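Local coordinates for major capsid protein (Paramecium bursaria Chlorella virus 1, PDB 5TIP), which self-assembles as glycosylated trimers that make up most of the large icosahedral capsid of the virus, at residues 96-101 with 171-176. Numbering follows the deposited sequence.
Sequences ELEIGG and EVKLYF
Tyr-175 lays its ring diagonally across the strand pair, with CE2 over the carboxylate of Glu-98, 3.2 Å from OE1, and the CB of Glu-98 in plane at the ring edge. The ring leans along the sheet because CG stands anti to the carbonyl carbon (chi1 -66°), while Glu-98 rises with an extended chain, its CG anti to the backbone N, to meet it; ring and carboxylate planes are turned 51° apart. The phenol OH donates to Glu-98 OE2 at 3.2 Å, reaching it from above the carboxylate plane, and accepts from Lys-173 NZ at 2.9 Å. The lysine, bent at its third torsion, is thus coupled to the glutamate through the tyrosine, its NZ being 5.1 Å from Glu-98 OE2. At the strand end, a water donates to Glu-98 OE2 and to Glu-171 O and accepts from Gly-101 N. Glu-171 O also takes the N-H of Gly-100 at 2.8 Å, joining the turn after strand 96-99 to the residue just before strand 172-176. Nearer the other end, Glu-96 sets OE1 obliquely beside the tyrosine, its OE2 being in a salt bridge with Arg-103.

Beneath this polar face runs an antiparallel ladder in which Glu-96/Tyr-175 and Glu-98/Lys-173 are the hydrogen-bonded pairs. On the reverse, apolar face, Leu-97 CD1 meets Leu-174 CD2 at 3.9 Å and Val-172 CG1, while Ile-99 lies alongside Val-172; Ile-104 and Leu-167 extend this buried layer. The two strands are the central pair of a four-stranded antiparallel sheet, flanked by 54-58 and 102-108, in the N-terminal domain of a double jelly-roll capsid protein. Hydrocarbon faces the interior here, and the other face carries a chain of ammonium, phenol, carboxylate and water; the nearby lysine and phenol would probably favour the ionised form of Glu-98.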
ATOM      1  N   GLU A  96      -4.573 -26.353  14.299  1.00 25.63           N
ATOM      2  CA  GLU A  96      -5.764 -27.021  13.791  1.00 24.68           C
ATOM      3  C   GLU A  96      -7.004 -26.427  14.440  1.00 25.91           C
ATOM      4  O   GLU A  96      -7.055 -26.275  15.665  1.00 30.46           O
ATOM      5  CB  GLU A  96      -5.695 -28.525  14.065  1.00 28.30           C
ATOM      6  CG  GLU A  96      -6.890 -29.315  13.568  1.00 30.28           C
ATOM      7  CD  GLU A  96      -6.815 -30.773  13.966  1.00 32.97           C
ATOM      8  OE1 GLU A  96      -5.868 -31.142  14.693  1.00 35.37           O
ATOM      9  OE2 GLU A  96      -7.701 -31.551  13.559  1.00 36.37           O
ATOM     10  N   LEU A  97      -7.997 -26.089  13.620  1.00 23.39           N
ATOM     11  CA  LEU A  97      -9.273 -25.572  14.096  1.00 24.34           C
ATOM     12  C   LEU A  97     -10.300 -26.698  14.108  1.00 24.54           C
ATOM     13  O   LEU A  97     -10.467 -27.403  13.109  1.00 29.30           O
ATOM     14  CB  LEU A  97      -9.759 -24.420  13.216  1.00 22.84           C
ATOM     15  CG  LEU A  97     -11.159 -23.899  13.544  1.00 25.00           C
ATOM     16  CD1 LEU A  97     -11.167 -23.220  14.906  1.00 23.94           C
ATOM     17  CD2 LEU A  97     -11.655 -22.955  12.463  1.00 23.27           C
ATOM     18  N   GLU A  98     -10.987 -26.862  15.239  1.00 24.84           N
ATOM     19  CA  GLU A  98     -11.927 -27.958  15.438  1.00 28.00           C
ATOM     20  C   GLU A  98     -13.229 -27.433  16.025  1.00 27.80           C
ATOM     21  O   GLU A  98     -13.210 -26.681  17.004  1.00 29.29           O
ATOM     22  CB  GLU A  98     -11.326 -29.021  16.365  1.00 34.32           C
ATOM     23  CG  GLU A  98     -12.244 -30.190  16.659  1.00 41.01           C
ATOM     24  CD  GLU A  98     -11.661 -31.137  17.691  1.00 45.91           C
ATOM     25  OE1 GLU A  98     -10.729 -31.895  17.348  1.00 48.58           O
ATOM     26  OE2 GLU A  98     -12.131 -31.115  18.849  1.00 47.01           O
ATOM     27  N   ILE A  99     -14.352 -27.836  15.431  1.00 26.37           N
ATOM     28  CA  ILE A  99     -15.685 -27.502  15.925  1.00 29.85           C
ATOM     29  C   ILE A  99     -16.446 -28.800  16.149  1.00 34.28           C
ATOM     30  O   ILE A  99     -16.683 -29.558  15.199  1.00 35.46           O
ATOM     31  CB  ILE A  99     -16.453 -26.585  14.960  1.00 29.49           C
ATOM     32  CG1 ILE A  99     -15.740 -25.242  14.798  1.00 30.13           C
ATOM     33  CG2 ILE A  99     -17.882 -26.383  15.445  1.00 28.06           C
ATOM     34  CD1 ILE A  99     -16.427 -24.306  13.824  1.00 30.14           C
ATOM     35  N   GLY A 100     -16.836 -29.051  17.396  1.00 35.69           N
ATOM     36  CA  GLY A 100     -17.602 -30.246  17.712  1.00 34.46           C
ATOM     37  C   GLY A 100     -16.872 -31.531  17.391  1.00 33.44           C
ATOM     38  O   GLY A 100     -17.497 -32.509  16.963  1.00 31.41           O
ATOM     39  N   GLY A 101     -15.556 -31.549  17.578  1.00 33.03           N
ATOM     40  CA  GLY A 101     -14.770 -32.717  17.259  1.00 33.60           C
ATOM     41  C   GLY A 101     -14.400 -32.857  15.801  1.00 32.51           C
ATOM     42  O   GLY A 101     -13.667 -33.791  15.451  1.00 33.80           O
ATOM     43  N   GLU A 171     -18.030 -27.816  20.853  1.00 37.33           N
ATOM     44  CA  GLU A 171     -16.857 -27.168  21.414  1.00 34.94           C
ATOM     45  C   GLU A 171     -15.927 -26.717  20.296  1.00 34.00           C
ATOM     46  O   GLU A 171     -15.690 -27.453  19.333  1.00 35.53           O
ATOM     47  CB  GLU A 171     -16.121 -28.123  22.356  1.00 40.10           C
ATOM     48  CG  GLU A 171     -16.891 -28.469  23.625  1.00 48.56           C
ATOM     49  CD  GLU A 171     -16.234 -29.583  24.425  1.00 59.62           C
ATOM     50  OE1 GLU A 171     -15.219 -30.138  23.952  1.00 63.57           O
ATOM     51  OE2 GLU A 171     -16.730 -29.902  25.526  1.00 63.30           O
ATOM     52  N   VAL A 172     -15.404 -25.502  20.427  1.00 34.61           N
ATOM     53  CA  VAL A 172     -14.424 -24.964  19.492  1.00 30.41           C
ATOM     54  C   VAL A 172     -13.051 -25.085  20.134  1.00 30.88           C
ATOM     55  O   VAL A 172     -12.820 -24.554  21.227  1.00 31.66           O
ATOM     56  CB  VAL A 172     -14.739 -23.507  19.118  1.00 23.56           C
ATOM     57  CG1 VAL A 172     -13.695 -22.977  18.150  1.00 21.78           C
ATOM     58  CG2 VAL A 172     -16.126 -23.408  18.509  1.00 23.78           C
ATOM     59  N   LYS A 173     -12.139 -25.784  19.464  1.00 30.63           N
ATOM     60  CA  LYS A 173     -10.822 -26.051  20.016  1.00 29.07           C
ATOM     61  C   LYS A 173      -9.739 -25.733  18.994  1.00 28.32           C
ATOM     62  O   LYS A 173      -9.956 -25.820  17.783  1.00 28.93           O
ATOM     63  CB  LYS A 173     -10.694 -27.511  20.475  1.00 29.07           C
ATOM     64  CG  LYS A 173     -11.619 -27.872  21.626  1.00 31.43           C
ATOM     65  CD  LYS A 173     -11.314 -29.257  22.170  1.00 35.16           C
ATOM     66  CE  LYS A 173      -9.932 -29.299  22.796  1.00 38.34           C
ATOM     67  NZ  LYS A 173      -9.580 -30.665  23.271  1.00 43.73           N
ATOM     68  N   LEU A 174      -8.566 -25.367  19.507  1.00 26.67           N
ATOM     69  CA  LEU A 174      -7.371 -25.144  18.705  1.00 24.13           C
ATOM     70  C   LEU A 174      -6.280 -26.081  19.195  1.00 25.13           C
ATOM     71  O   LEU A 174      -6.034 -26.171  20.402  1.00 28.06           O
ATOM     72  CB  LEU A 174      -6.897 -23.692  18.800  1.00 23.60           C
ATOM     73  CG  LEU A 174      -7.780 -22.616  18.176  1.00 23.30           C
ATOM     74  CD1 LEU A 174      -7.318 -21.243  18.625  1.00 24.45           C
ATOM     75  CD2 LEU A 174      -7.752 -22.725  16.662  1.00 24.45           C
ATOM     76  N   TYR A 175      -5.633 -26.780  18.267  1.00 24.54           N
ATOM     77  CA  TYR A 175      -4.572 -27.727  18.590  1.00 26.65           C
ATOM     78  C   TYR A 175      -3.261 -27.195  18.025  1.00 25.82           C
ATOM     79  O   TYR A 175      -3.093 -27.115  16.804  1.00 27.03           O
ATOM     80  CB  TYR A 175      -4.894 -29.112  18.032  1.00 34.04           C
ATOM     81  CG  TYR A 175      -6.095 -29.748  18.688  1.00 36.98           C
ATOM     82  CD1 TYR A 175      -5.965 -30.485  19.859  1.00 38.36           C
ATOM     83  CD2 TYR A 175      -7.363 -29.599  18.146  1.00 37.29           C
ATOM     84  CE1 TYR A 175      -7.066 -31.061  20.465  1.00 39.76           C
ATOM     85  CE2 TYR A 175      -8.467 -30.169  18.743  1.00 38.48           C
ATOM     86  CZ  TYR A 175      -8.316 -30.899  19.901  1.00 40.45           C
ATOM     87  OH  TYR A 175      -9.418 -31.470  20.494  1.00 45.07           O
ATOM     88  N   PHE A 176      -2.339 -26.835  18.909  1.00 30.01           N
ATOM     89  CA  PHE A 176      -1.052 -26.292  18.508  1.00 28.66           C
ATOM     90  C   PHE A 176       0.031 -27.359  18.596  1.00 28.71           C
ATOM     91  O   PHE A 176      -0.001 -28.236  19.463  1.00 31.58           O
ATOM     92  CB  PHE A 176      -0.670 -25.092  19.378  1.00 26.46           C
ATOM     93  CG  PHE A 176      -1.669 -23.972  19.336  1.00 24.24           C
ATOM     94  CD1 PHE A 176      -1.588 -22.990  18.364  1.00 22.03           C
ATOM     95  CD2 PHE A 176      -2.684 -23.897  20.273  1.00 25.51           C
ATOM     96  CE1 PHE A 176      -2.501 -21.957  18.322  1.00 23.48           C
ATOM     97  CE2 PHE A 176      -3.602 -22.865  20.238  1.00 25.20           C
ATOM     98  CZ  PHE A 176      -3.510 -21.893  19.262  1.00 25.02           C
TER
HETATM   99  O   HOH W   1     -14.248 -29.874  19.490  1.00 38.08           O